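Local coordinates for protein EpsJ (PDB 2RET) that serves as a pseudopilin of the type 2 secretion system, pairing with the pseudopilin EpsI, probably as part of the pseudopilus used in protein export, at residues M27-F32 against R163-P168; S48-H53 against S140-L145; G65-R70 against V85-Y90; V127-G132 against A147-E152. All blocks are in the same frame, centred on the assembly; numbering follows the deposited sequence. Where two conformers were deposited one is given.

Four contacts illustrate how a pilin-like domain packs round the end of its helix. Contact 1 sets helix 10-32 on strand 159-166, which lies beside strand 148-155 of contact 4; Tyr-165 N meets Ile-149 O at 2.8 Å. From the same helix Asp-31 reaches contact 3, where its OD1 forms a salt bridge with Arg-70 NH1 at 2.9 Å. The centres of contacts 1 and 3 lie about 11 Å apart, those of contacts 1 and 4 about 10 Å. Contact 2 continues the sheet of contact 3 through strand 49-56, and its Leu-52 CD1 touches Phe-129 CE2 of contact 4 at 3.9 Å, bringing the two sheets together.

Contact 1: residues M27-F32 against R163-P168; sequences MMDSDF and RTYLTP
Over the middle of the Tyr-165 ring sits CB of Phe-32, a CH-pi contact 3.5 Å from the ring centroid that forms the apolar centre of this contact. Because CG of Phe-32 stands anti to its carbonyl carbon (chi1 -73°), the phenyl ring is carried past the tyrosine rather than onto it: the two planes are nearly parallel, at 18°, yet slid so far that the rings barely overlap. Met-28 meets the far end of the tyrosine, its CB 3.7 Å from Tyr-165 OH.

The polar part lies along another side of that ring. OD1 of Asp-29 is in the ring plane, 3.2 Å from Tyr-165 CE1, with the carboxylate almost perpendicular to the ring. Through its syn lone pair the same oxygen accepts from Arg-163 NH1 at 3.0 Å, a salt bridge bent to 146° at the hydrogen; it also pairs with Arg-33. The other end of the guanidinium, NH2, bonds to Thr-164 O and to Asn-23 of the EpsI chain, linking the cluster to the partner pseudopilin. Arg-163 was modelled in two conformers, and these bonds belong to the one described.

A water joins the two backbones, donating to Phe-32 O at 2.6 Å and to Leu-166 O at 2.9 Å. This seating of the C-terminal end of a long N-terminal helix against an antiparallel sheet is characteristic of the pilin-like fold.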
loop_
_atom_site.group_PDB
_atom_site.type_symbol
_atom_site.label_atom_id
_atom_site.label_comp_id
_atom_site.label_asym_id
_atom_site.label_seq_id
_atom_site.Cartn_x
_atom_site.Cartn_y
_atom_site.Cartn_z
HETATM N N MSE B 27 -11.519 9.936 -20.770
HETATM C CA MSE B 27 -11.987 10.719 -19.616
HETATM C C MSE B 27 -12.884 9.938 -18.654
HETATM O O MSE B 27 -12.708 9.983 -17.443
HETATM C CB MSE B 27 -12.703 11.965 -20.110
HETATM C CG MSE B 27 -13.093 12.920 -18.986
HETATM SE SE MSE B 27 -11.552 13.880 -18.213
HETATM C CE MSE B 27 -11.713 15.406 -19.492
HETATM N N MSE B 28 -13.835 9.221 -19.203
HETATM C CA MSE B 28 -14.741 8.374 -18.414
HETATM C C MSE B 28 -14.060 7.201 -17.765
HETATM O O MSE B 28 -14.427 6.810 -16.663
HETATM C CB MSE B 28 -15.851 7.834 -19.288
HETATM C CG MSE B 28 -16.679 8.923 -19.900
HETATM SE SE MSE B 28 -18.074 8.201 -21.063
HETATM C CE MSE B 28 -18.864 6.841 -19.898
ATOM N N ASP B 29 -13.067 6.643 -18.443
ATOM C CA ASP B 29 -12.237 5.583 -17.873
ATOM C C ASP B 29 -11.506 6.140 -16.678
ATOM O O ASP B 29 -11.425 5.485 -15.630
ATOM C CB ASP B 29 -11.204 5.039 -18.880
ATOM C CG ASP B 29 -11.607 3.703 -19.514
ATOM O OD1 ASP B 29 -12.397 2.963 -18.944
ATOM O OD2 ASP B 29 -11.053 3.327 -20.569
ATOM N N SER B 30 -10.976 7.346 -16.830
ATOM C CA SER B 30 -10.196 7.953 -15.755
ATOM C C SER B 30 -11.057 8.144 -14.507
ATOM O O SER B 30 -10.566 7.950 -13.399
ATOM C CB SER B 30 -9.542 9.280 -16.186
ATOM O OG SER B 30 -10.481 10.378 -16.273
ATOM N N ASP B 31 -12.325 8.514 -14.700
ATOM C CA ASP B 31 -13.229 8.862 -13.599
ATOM C C ASP B 31 -13.873 7.629 -12.960
ATOM O O ASP B 31 -13.787 7.426 -11.763
ATOM C CB ASP B 31 -14.345 9.809 -14.063
ATOM C CG ASP B 31 -13.875 11.223 -14.319
ATOM O OD1 ASP B 31 -12.874 11.687 -13.723
ATOM O OD2 ASP B 31 -14.550 11.915 -15.125
ATOM N N PHE B 32 -14.537 6.831 -13.771
ATOM C CA PHE B 32 -15.298 5.717 -13.277
ATOM C C PHE B 32 -14.445 4.554 -12.757
ATOM O O PHE B 32 -14.931 3.738 -11.943
ATOM C CB PHE B 32 -16.285 5.244 -14.328
ATOM C CG PHE B 32 -17.433 6.164 -14.524
ATOM C CD1 PHE B 32 -18.500 6.134 -13.661
ATOM C CD2 PHE B 32 -17.473 7.028 -15.605
ATOM C CE1 PHE B 32 -19.576 6.983 -13.842
ATOM C CE2 PHE B 32 -18.530 7.907 -15.768
ATOM C CZ PHE B 32 -19.592 7.878 -14.883
ATOM N N ARG B 163 -20.097 1.031 -21.030
ATOM C CA ARG B 163 -18.872 0.604 -20.336
ATOM C C ARG B 163 -19.158 0.176 -18.881
ATOM O O ARG B 163 -19.857 0.841 -18.161
ATOM C CB ARG B 163 -17.780 1.689 -20.383
ATOM C CG ARG B 163 -17.034 1.786 -21.732
ATOM C CD ARG B 163 -16.030 0.633 -21.985
ATOM N NE ARG B 163 -14.903 0.739 -21.055
ATOM C CZ ARG B 163 -14.692 -0.020 -19.984
ATOM N NH1 ARG B 163 -13.643 0.260 -19.218
ATOM N NH2 ARG B 163 -15.487 -1.036 -19.671
ATOM N N THR B 164 -18.603 -0.962 -18.489
ATOM C CA THR B 164 -18.695 -1.533 -17.164
ATOM C C THR B 164 -17.403 -1.334 -16.403
ATOM O O THR B 164 -16.345 -1.700 -16.895
ATOM C CB THR B 164 -18.911 -3.074 -17.262
ATOM O OG1 THR B 164 -20.129 -3.327 -17.982
ATOM C CG2 THR B 164 -18.994 -3.704 -15.861
ATOM N N TYR B 165 -17.503 -0.837 -15.181
ATOM C CA TYR B 165 -16.350 -0.494 -14.370
ATOM C C TYR B 165 -16.496 -1.108 -12.988
ATOM O O TYR B 165 -17.602 -1.108 -12.433
ATOM C CB TYR B 165 -16.278 1.023 -14.193
ATOM C CG TYR B 165 -16.286 1.841 -15.446
ATOM C CD1 TYR B 165 -15.103 2.084 -16.144
ATOM C CD2 TYR B 165 -17.459 2.423 -15.910
ATOM C CE1 TYR B 165 -15.096 2.838 -17.297
ATOM C CE2 TYR B 165 -17.473 3.182 -17.051
ATOM C CZ TYR B 165 -16.281 3.412 -17.730
ATOM O OH TYR B 165 -16.269 4.191 -18.851
ATOM N N LEU B 166 -15.400 -1.646 -12.441
ATOM C CA LEU B 166 -15.423 -2.212 -11.084
ATOM C C LEU B 166 -15.013 -1.162 -10.078
ATOM O O LEU B 166 -14.260 -0.286 -10.403
ATOM C CB LEU B 166 -14.511 -3.422 -10.956
ATOM C CG LEU B 166 -14.757 -4.596 -11.913
ATOM C CD1 LEU B 166 -13.978 -5.819 -11.408
ATOM C CD2 LEU B 166 -16.206 -4.924 -12.096
ATOM N N THR B 167 -15.569 -1.220 -8.873
ATOM C CA THR B 167 -15.284 -0.249 -7.834
ATOM C C THR B 167 -14.365 -0.848 -6.815
ATOM O O THR B 167 -14.171 -2.068 -6.780
ATOM C CB THR B 167 -16.552 0.189 -7.073
ATOM O OG1 THR B 167 -17.165 -0.961 -6.479
ATOM C CG2 THR B 167 -17.514 0.964 -7.987
ATOM N N PRO B 168 -13.759 0.007 -5.979
ATOM C CA PRO B 168 -12.955 -0.557 -4.874
ATOM C C PRO B 168 -13.802 -1.192 -3.763
ATOM O O PRO B 168 -14.922 -0.736 -3.472
ATOM C CB PRO B 168 -12.173 0.638 -4.355
ATOM C CG PRO B 168 -13.030 1.832 -4.695
ATOM C CD PRO B 168 -13.693 1.481 -6.023
HETATM O O HOH W 1 -14.417 2.550 -9.736
#

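Contact 2: residues S48-H53 against S140-L145; sequences SKKLLH and SNELTL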
loop_
_atom_site.group_PDB
_atom_site.type_symbol
_atom_site.label_atom_id
_atom_site.label_comp_id
_atom_site.label_asym_id
_atom_site.label_seq_id
_atom_site.Cartn_x
_atom_site.Cartn_y
_atom_site.Cartn_z
ATOM N N SER B 48 -27.443 15.736 4.342
ATOM C CA SER B 48 -27.613 14.414 3.754
ATOM C C SER B 48 -26.538 14.133 2.697
ATOM O O SER B 48 -26.485 14.792 1.650
ATOM C CB SER B 48 -29.009 14.272 3.145
ATOM O OG SER B 48 -29.024 14.647 1.782
ATOM N N LYS B 49 -25.695 13.138 2.972
ATOM C CA LYS B 49 -24.578 12.791 2.101
ATOM C C LYS B 49 -24.917 11.506 1.374
ATOM O O LYS B 49 -25.756 10.743 1.839
ATOM C CB LYS B 49 -23.292 12.594 2.914
ATOM C CG LYS B 49 -23.109 13.561 4.070
ATOM C CD LYS B 49 -21.724 13.455 4.713
ATOM C CE LYS B 49 -20.639 14.132 3.865
ATOM N NZ LYS B 49 -19.551 14.715 4.730
ATOM N N LYS B 50 -24.265 11.277 0.238
ATOM C CA LYS B 50 -24.347 10.005 -0.493
ATOM C C LYS B 50 -22.978 9.615 -1.052
ATOM O O LYS B 50 -22.145 10.460 -1.357
ATOM C CB LYS B 50 -25.344 10.073 -1.659
ATOM C CG LYS B 50 -26.821 10.217 -1.308
ATOM C CD LYS B 50 -27.668 10.222 -2.583
ATOM C CE LYS B 50 -29.101 10.657 -2.336
ATOM N NZ LYS B 50 -29.273 12.094 -1.889
ATOM N N LEU B 51 -22.781 8.309 -1.188
ATOM C CA LEU B 51 -21.667 7.747 -1.950
ATOM C C LEU B 51 -21.788 8.025 -3.482
ATOM O O LEU B 51 -20.852 8.522 -4.089
ATOM C CB LEU B 51 -21.553 6.252 -1.671
ATOM C CG LEU B 51 -20.664 5.891 -0.491
ATOM C CD1 LEU B 51 -20.749 4.376 -0.264
ATOM C CD2 LEU B 51 -19.196 6.373 -0.692
ATOM N N LEU B 52 -22.937 7.690 -4.070
ATOM C CA LEU B 52 -23.239 7.916 -5.505
ATOM C C LEU B 52 -24.567 8.665 -5.619
ATOM O O LEU B 52 -25.561 8.247 -5.044
ATOM C CB LEU B 52 -23.377 6.620 -6.322
ATOM C CG LEU B 52 -22.178 5.693 -6.608
ATOM C CD1 LEU B 52 -22.669 4.250 -6.843
ATOM C CD2 LEU B 52 -21.359 6.158 -7.784
ATOM N N HIS B 53 -24.556 9.766 -6.361
ATOM C CA HIS B 53 -25.738 10.561 -6.590
ATOM C C HIS B 53 -26.163 10.263 -8.027
ATOM O O HIS B 53 -25.365 10.308 -8.936
ATOM C CB HIS B 53 -25.455 12.070 -6.411
ATOM C CG HIS B 53 -24.786 12.421 -5.118
ATOM N ND1 HIS B 53 -25.469 12.945 -4.034
ATOM C CD2 HIS B 53 -23.492 12.324 -4.737
ATOM C CE1 HIS B 53 -24.616 13.160 -3.053
ATOM N NE2 HIS B 53 -23.410 12.793 -3.457
ATOM N N SER B 140 -28.874 3.198 -3.180
ATOM C CA SER B 140 -29.232 3.902 -1.966
ATOM C C SER B 140 -28.477 3.362 -0.753
ATOM O O SER B 140 -28.714 3.789 0.356
ATOM C CB SER B 140 -30.749 3.897 -1.773
ATOM O OG SER B 140 -31.292 2.607 -1.963
ATOM N N ASN B 141 -27.552 2.445 -0.983
ATOM C CA ASN B 141 -26.675 1.960 0.064
ATOM C C ASN B 141 -25.563 2.989 0.262
ATOM O O ASN B 141 -24.729 3.202 -0.618
ATOM C CB ASN B 141 -26.102 0.600 -0.338
ATOM C CG ASN B 141 -25.325 -0.058 0.762
ATOM O OD1 ASN B 141 -24.878 0.589 1.701
ATOM N ND2 ASN B 141 -25.152 -1.350 0.654
ATOM N N GLU B 142 -25.576 3.663 1.405
ATOM C CA GLU B 142 -24.634 4.761 1.665
ATOM C C GLU B 142 -23.347 4.261 2.332
ATOM O O GLU B 142 -22.376 5.038 2.493
ATOM C CB GLU B 142 -25.317 5.868 2.508
ATOM C CG GLU B 142 -25.814 7.071 1.666
ATOM C CD GLU B 142 -27.325 7.032 1.321
ATOM O OE1 GLU B 142 -28.138 7.473 2.173
ATOM O OE2 GLU B 142 -27.690 6.606 0.187
ATOM N N LEU B 143 -23.329 2.972 2.683
ATOM C CA LEU B 143 -22.205 2.368 3.399
ATOM C C LEU B 143 -21.153 1.704 2.513
ATOM O O LEU B 143 -20.028 1.545 2.931
ATOM C CB LEU B 143 -22.732 1.355 4.424
ATOM C CG LEU B 143 -23.691 1.923 5.479
ATOM C CD1 LEU B 143 -24.115 0.838 6.473
ATOM C CD2 LEU B 143 -23.068 3.133 6.171
ATOM N N THR B 144 -21.525 1.313 1.302
ATOM C CA THR B 144 -20.642 0.578 0.398
ATOM C C THR B 144 -21.009 0.924 -1.060
ATOM O O THR B 144 -22.143 1.301 -1.359
ATOM C CB THR B 144 -20.709 -0.975 0.665
ATOM O OG1 THR B 144 -19.644 -1.648 -0.025
ATOM C CG2 THR B 144 -22.040 -1.566 0.187
ATOM N N LEU B 145 -20.043 0.823 -1.963
ATOM C CA LEU B 145 -20.291 1.102 -3.375
ATOM C C LEU B 145 -20.821 -0.168 -4.000
ATOM O O LEU B 145 -20.634 -1.244 -3.443
ATOM C CB LEU B 145 -19.013 1.557 -4.096
ATOM C CG LEU B 145 -18.502 2.993 -3.810
ATOM C CD1 LEU B 145 -17.069 3.116 -4.232
ATOM C CD2 LEU B 145 -19.389 4.077 -4.510
#
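Leu-51 turns its side chain into the bend made by residues 142-145, and its atoms meet that bend one after another. CB lies 4.2 Å from Leu-145 CD2, an apolar touch at the near end. CG comes next, 3.5 Å from the carbonyl oxygen of Glu-142. The CD1 branch goes deepest, reaching Glu-142 O at 3.3 Å and Thr-144 N at 3.5 Å, so that within this contact the methyl rests on peptide atoms.

Within the bend lies an Asx turn: OD1 of Asn-141 accepts from Leu-143 N at 3.0 Å, with a weak second bond from Thr-144 N. Glu-142 O, the oxygen touched by the methyl, accepts a hydrogen bond from the side chain of Gln-39.

On one flank Leu-52, its CG anti to the carbonyl carbon (chi1 -68°) and so carried to Leu-145, crosses that side chain at about a right angle, Leu-52 CG 3.8 Å from Leu-145 CD2. Leu-52 also packs on Phe-68 of the neighbouring strand, and Leu-145 on Ile-35. On the other flank the methylene CG of Glu-142 lies 3.7 Å from Lys-49 O, while its carboxylate passes at an angle to the Lys-50 chain, OE2 nearest CG; Lys-50 NZ and Glu-142 OE2 remain 6.1 Å apart. The opposite charges can therefore add at most a long-range attraction, and apolar leucine packing on an Asx turn joins the loop to strand 49-56.

Contact 3: residues G65-R70 against V85-Y90; sequences GIMFAR and VTKVGY
Phe-68 and Val-88 form a hydrogen-bonded pair across two antiparallel strands, and their side chains meet obliquely. CG2 of the valine lies over one face of the phenyl ring, Val-88 CG2 being nearest to Phe-68 CE2 at 3.2 Å. The ring is brought there by the chi1 of Phe-68, 55°, which sets CG between the backbone N and the carbonyl carbon and swings the ring toward the partner strand. The other valine branch, CG1, turns to Arg-70 and touches its CD at 3.6 Å.

Arg-70 and Thr-86 instead lie side by side and point the same way, with the arginine CG 3.4 Å from Thr-86 OG1. Beyond this aliphatic stem the guanidinium forms a salt bridge through NH1 with Asp-31 of helix 10-32, whose other carboxylate oxygen bonds to Tyr-90 OH. Tyr-90 itself meets Ile-66 at an angle, CB to CG2.

On the reverse face Met-67, a selenomethionine, slants across the Lys-87 chain, Met-67 SE 4.0 Å from Lys-87 CD. Lys-87 continues to a cation-pi contact with Trp-102 and a bond from NZ to Pro-105 O. Gly-89 lies opposite Met-67, their CA atoms 4.1 Å apart, and Gly-89 CA comes within 3.0 Å of Ile-66 O.

Six backbone hydrogen bonds complete a beta hairpin of the antiparallel sheet, whose Phe-68, Val-88 and Arg-70 face receives the N-terminal helix, as in pilin-like folds.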
loop_
_atom_site.group_PDB
_atom_site.type_symbol
_atom_site.label_atom_id
_atom_site.label_comp_id
_atom_site.label_asym_id
_atom_site.label_seq_id
_atom_site.Cartn_x
_atom_site.Cartn_y
_atom_site.Cartn_z
ATOM N N GLY B 65 -28.534 12.614 -14.278
ATOM C CA GLY B 65 -27.165 12.965 -13.892
ATOM C C GLY B 65 -26.578 12.102 -12.802
ATOM O O GLY B 65 -27.301 11.534 -12.016
ATOM N N ILE B 66 -25.240 12.043 -12.754
ATOM C CA ILE B 66 -24.495 11.235 -11.764
ATOM C C ILE B 66 -23.407 12.111 -11.136
ATOM O O ILE B 66 -22.870 13.025 -11.770
ATOM C CB ILE B 66 -23.933 9.876 -12.378
ATOM C CG1 ILE B 66 -23.483 8.898 -11.297
ATOM C CG2 ILE B 66 -22.820 10.097 -13.367
ATOM C CD1 ILE B 66 -23.296 7.466 -11.789
HETATM N N MSE B 67 -23.130 11.863 -9.854
HETATM C CA MSE B 67 -22.081 12.565 -9.153
HETATM C C MSE B 67 -21.475 11.653 -8.132
HETATM O O MSE B 67 -22.195 10.943 -7.430
HETATM C CB MSE B 67 -22.592 13.854 -8.486
HETATM C CG MSE B 67 -21.432 14.767 -7.984
HETATM SE SE MSE B 67 -22.033 16.391 -7.065
HETATM C CE MSE B 67 -22.903 15.655 -5.455
ATOM N N PHE B 68 -20.148 11.733 -8.022
ATOM C CA PHE B 68 -19.372 10.904 -7.107
ATOM C C PHE B 68 -17.974 11.491 -6.785
ATOM O O PHE B 68 -17.445 12.345 -7.508
ATOM C CB PHE B 68 -19.261 9.458 -7.658
ATOM C CG PHE B 68 -18.697 9.361 -9.069
ATOM C CD1 PHE B 68 -19.548 9.293 -10.175
ATOM C CD2 PHE B 68 -17.321 9.300 -9.290
ATOM C CE1 PHE B 68 -19.040 9.188 -11.468
ATOM C CE2 PHE B 68 -16.800 9.190 -10.569
ATOM C CZ PHE B 68 -17.639 9.139 -11.659
ATOM N N ALA B 69 -17.386 11.023 -5.684
ATOM C CA ALA B 69 -15.985 11.346 -5.323
ATOM C C ALA B 69 -15.056 10.454 -6.119
ATOM O O ALA B 69 -15.386 9.334 -6.414
ATOM C CB ALA B 69 -15.780 11.166 -3.813
ATOM N N ARG B 70 -13.894 10.952 -6.528
ATOM C CA ARG B 70 -12.932 10.092 -7.160
ATOM C C ARG B 70 -11.513 10.360 -6.639
ATOM O O ARG B 70 -11.231 11.483 -6.174
ATOM C CB ARG B 70 -13.022 10.208 -8.703
ATOM C CG ARG B 70 -12.687 11.564 -9.305
ATOM C CD ARG B 70 -12.153 11.422 -10.710
ATOM N NE ARG B 70 -10.801 10.949 -10.696
ATOM C CZ ARG B 70 -9.895 11.074 -11.674
ATOM N NH1 ARG B 70 -10.157 11.622 -12.853
ATOM N NH2 ARG B 70 -8.694 10.586 -11.469
ATOM N N VAL B 85 -8.770 13.317 -2.884
ATOM C CA VAL B 85 -10.091 12.971 -3.424
ATOM C C VAL B 85 -10.698 14.256 -4.034
ATOM O O VAL B 85 -10.721 15.324 -3.387
ATOM C CB VAL B 85 -11.032 12.349 -2.338
ATOM C CG1 VAL B 85 -12.422 12.009 -2.912
ATOM C CG2 VAL B 85 -10.402 11.089 -1.691
ATOM N N THR B 86 -11.094 14.158 -5.306
ATOM C CA THR B 86 -11.801 15.228 -6.023
ATOM C C THR B 86 -13.234 14.786 -6.238
ATOM O O THR B 86 -13.644 13.753 -5.746
ATOM C CB THR B 86 -11.137 15.540 -7.383
ATOM O OG1 THR B 86 -11.116 14.354 -8.195
ATOM C CG2 THR B 86 -9.690 16.122 -7.176
ATOM N N LYS B 87 -14.035 15.574 -6.929
ATOM C CA LYS B 87 -15.446 15.215 -7.125
ATOM C C LYS B 87 -15.774 15.502 -8.584
ATOM O O LYS B 87 -15.290 16.489 -9.139
ATOM C CB LYS B 87 -16.314 16.007 -6.140
ATOM C CG LYS B 87 -17.808 15.780 -6.222
ATOM C CD LYS B 87 -18.533 16.464 -5.119
ATOM C CE LYS B 87 -18.693 17.948 -5.324
ATOM N NZ LYS B 87 -19.284 18.539 -4.096
ATOM N N VAL B 88 -16.499 14.585 -9.225
ATOM C CA VAL B 88 -16.844 14.698 -10.639
ATOM C C VAL B 88 -18.347 14.339 -10.856
ATOM O O VAL B 88 -18.930 13.604 -10.095
ATOM C CB VAL B 88 -15.977 13.771 -11.539
ATOM C CG1 VAL B 88 -14.498 14.030 -11.312
ATOM C CG2 VAL B 88 -16.343 12.313 -11.313
ATOM N N GLY B 89 -18.954 14.884 -11.890
ATOM C CA GLY B 89 -20.256 14.411 -12.328
ATOM C C GLY B 89 -20.453 14.447 -13.827
ATOM O O GLY B 89 -19.652 14.972 -14.547
ATOM N N TYR B 90 -21.525 13.825 -14.300
ATOM C CA TYR B 90 -21.839 13.810 -15.733
ATOM C C TYR B 90 -23.315 14.193 -15.873
ATOM O O TYR B 90 -24.138 13.883 -15.004
ATOM C CB TYR B 90 -21.565 12.421 -16.359
ATOM C CG TYR B 90 -20.098 12.087 -16.524
ATOM C CD1 TYR B 90 -19.305 11.713 -15.444
ATOM C CD2 TYR B 90 -19.485 12.195 -17.764
ATOM C CE1 TYR B 90 -17.949 11.445 -15.621
ATOM C CE2 TYR B 90 -18.164 11.930 -17.926
ATOM C CZ TYR B 90 -17.401 11.553 -16.863
ATOM O OH TYR B 90 -16.082 11.284 -17.097
#

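Contact 4: residues V127-G132 against A147-E152; sequences VRFYDG and AAISVE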
loop_
_atom_site.group_PDB
_atom_site.type_symbol
_atom_site.label_atom_id
_atom_site.label_comp_id
_atom_site.label_asym_id
_atom_site.label_seq_id
_atom_site.Cartn_x
_atom_site.Cartn_y
_atom_site.Cartn_z
ATOM N N VAL B 127 -27.325 4.659 -16.132
ATOM C CA VAL B 127 -26.373 3.977 -15.270
ATOM C C VAL B 127 -27.098 2.919 -14.466
ATOM O O VAL B 127 -28.206 3.153 -13.977
ATOM C CB VAL B 127 -25.621 4.956 -14.341
ATOM C CG1 VAL B 127 -24.638 4.182 -13.437
ATOM C CG2 VAL B 127 -24.804 6.017 -15.166
ATOM N N ARG B 128 -26.472 1.743 -14.372
ATOM C CA ARG B 128 -26.976 0.619 -13.603
ATOM C C ARG B 128 -25.903 0.138 -12.658
ATOM O O ARG B 128 -24.730 0.286 -12.910
ATOM C CB ARG B 128 -27.419 -0.492 -14.509
ATOM C CG ARG B 128 -28.691 -0.169 -15.250
ATOM C CD ARG B 128 -28.757 -0.929 -16.537
ATOM N NE ARG B 128 -29.405 -2.208 -16.343
ATOM C CZ ARG B 128 -28.904 -3.406 -16.644
ATOM N NH1 ARG B 128 -27.687 -3.562 -17.182
ATOM N NH2 ARG B 128 -29.648 -4.479 -16.389
ATOM N N PHE B 129 -26.340 -0.431 -11.547
ATOM C CA PHE B 129 -25.490 -0.743 -10.438
ATOM C C PHE B 129 -25.666 -2.210 -10.133
ATOM O O PHE B 129 -26.800 -2.706 -10.007
ATOM C CB PHE B 129 -25.907 0.115 -9.245
ATOM C CG PHE B 129 -26.025 1.576 -9.573
ATOM C CD1 PHE B 129 -27.254 2.125 -9.921
ATOM C CD2 PHE B 129 -24.902 2.390 -9.572
ATOM C CE1 PHE B 129 -27.377 3.468 -10.228
ATOM C CE2 PHE B 129 -25.001 3.743 -9.890
ATOM C CZ PHE B 129 -26.247 4.289 -10.199
ATOM N N TYR B 130 -24.549 -2.904 -10.053
ATOM C CA TYR B 130 -24.529 -4.289 -9.688
ATOM C C TYR B 130 -24.466 -4.448 -8.184
ATOM O O TYR B 130 -23.454 -4.096 -7.550
ATOM C CB TYR B 130 -23.355 -5.033 -10.330
ATOM C CG TYR B 130 -23.500 -6.540 -10.221
ATOM C CD1 TYR B 130 -24.554 -7.200 -10.845
ATOM C CD2 TYR B 130 -22.601 -7.299 -9.502
ATOM C CE1 TYR B 130 -24.698 -8.566 -10.759
ATOM C CE2 TYR B 130 -22.747 -8.678 -9.408
ATOM C CZ TYR B 130 -23.795 -9.299 -10.037
ATOM O OH TYR B 130 -23.954 -10.650 -9.946
ATOM N N ASP B 131 -25.534 -5.013 -7.631
ATOM C CA ASP B 131 -25.690 -5.132 -6.195
ATOM C C ASP B 131 -25.257 -6.504 -5.693
ATOM O O ASP B 131 -25.508 -6.834 -4.552
ATOM C CB ASP B 131 -27.140 -4.817 -5.776
ATOM C CG ASP B 131 -28.128 -5.976 -6.035
ATOM O OD1 ASP B 131 -27.731 -7.103 -6.394
ATOM O OD2 ASP B 131 -29.333 -5.745 -5.855
ATOM N N GLY B 132 -24.612 -7.292 -6.550
ATOM C CA GLY B 132 -24.052 -8.579 -6.155
ATOM C C GLY B 132 -24.841 -9.711 -6.784
ATOM O O GLY B 132 -24.297 -10.788 -7.025
ATOM N N ALA B 147 -20.482 -3.285 -6.492
ATOM C CA ALA B 147 -19.291 -4.006 -6.970
ATOM C C ALA B 147 -18.884 -3.562 -8.413
ATOM O O ALA B 147 -17.711 -3.590 -8.777
ATOM C CB ALA B 147 -19.542 -5.564 -6.900
ATOM N N ALA B 148 -19.878 -3.155 -9.199
ATOM C CA ALA B 148 -19.706 -2.713 -10.589
ATOM C C ALA B 148 -20.787 -1.693 -10.987
ATOM O O ALA B 148 -21.861 -1.628 -10.404
ATOM C CB ALA B 148 -19.727 -3.900 -11.547
ATOM N N ILE B 149 -20.452 -0.889 -11.983
ATOM C CA ILE B 149 -21.293 0.160 -12.520
ATOM C C ILE B 149 -21.200 0.035 -14.051
ATOM O O ILE B 149 -20.136 -0.151 -14.587
ATOM C CB ILE B 149 -20.784 1.567 -12.007
ATOM C CG1 ILE B 149 -20.987 1.668 -10.489
ATOM C CG2 ILE B 149 -21.570 2.740 -12.583
ATOM C CD1 ILE B 149 -19.922 2.520 -9.786
ATOM N N SER B 150 -22.334 0.128 -14.724
ATOM C CA SER B 150 -22.433 0.100 -16.182
ATOM C C SER B 150 -22.958 1.476 -16.572
ATOM O O SER B 150 -24.023 1.884 -16.138
ATOM C CB SER B 150 -23.424 -0.992 -16.675
ATOM O OG SER B 150 -23.555 -0.992 -18.114
ATOM N N VAL B 151 -22.171 2.175 -17.373
ATOM C CA VAL B 151 -22.507 3.478 -17.890
ATOM C C VAL B 151 -22.859 3.301 -19.360
ATOM O O VAL B 151 -22.028 2.890 -20.146
ATOM C CB VAL B 151 -21.334 4.471 -17.681
ATOM C CG1 VAL B 151 -21.719 5.877 -18.246
ATOM C CG2 VAL B 151 -21.000 4.541 -16.176
ATOM N N GLU B 152 -24.119 3.590 -19.701
ATOM C CA GLU B 152 -24.591 3.532 -21.069
ATOM C C GLU B 152 -24.933 4.910 -21.652
ATOM O O GLU B 152 -25.646 5.671 -21.064
ATOM C CB GLU B 152 -25.813 2.622 -21.149
ATOM C CG GLU B 152 -26.311 2.421 -22.574
ATOM C CD GLU B 152 -27.515 1.523 -22.608
ATOM O OE1 GLU B 152 -28.620 1.994 -22.205
ATOM O OE2 GLU B 152 -27.326 0.344 -23.016
HETATM O O HOH W 2 -22.581 -4.684 -4.826
#
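In the smaller, four-stranded sheet of the pilin-like domain, Val-127 meets Ile-149 in the tightest apolar touch between these two antiparallel strands. Val-127 CG1 and Ile-149 CG2 meet at 3.5 Å, closer than usual van der Waals contact. Each methyl is put there by its own strand: Val-127 CG1 lies opposite the backbone N (chi1 179°), and the CG2 of Ile-149 is likewise anti to its N. The same isoleucine sends CG1 the other way, to Phe-129 CD2 at 4.1 Å, while Val-127 CG2 packs on Val-151. These four residues form one face of the pair.

The opposite face carries Arg-128, Ser-150, Tyr-130 and Ala-148. Here CB of Tyr-130 lies 4.0 Å from the methyl carbon CB of Ala-148, and Ala-147 CB approaches the tyrosine ring at its edge.

Behind the side chains, Arg-128 and Ser-150 fix the register by exchanging two hydrogen bonds of 3.0 Å, Arg-128 N to Ser-150 O and Ser-150 N to Arg-128 O. Tyr-130 N adds a further bond to Ala-148 O.

Further out, the two faces have different neighbours. Phe-129 meets Trp-54 of the larger sheet edge-to-face, and Val-151 is packed by Met-28 and Phe-32 of helix 10-32. On the Arg-128 and Ser-150 face, Trp-135 of strand 135-136 lies against Arg-128, Ala-148 and Ser-150, and Leu-30 of the EpsI chain packs on Tyr-130 and Ala-147. A water adds to the weak bond from Ala-147 N to Tyr-130 O, donating to Tyr-130 O at 2.9 Å and accepting from Ala-147 N at 3.0 Å.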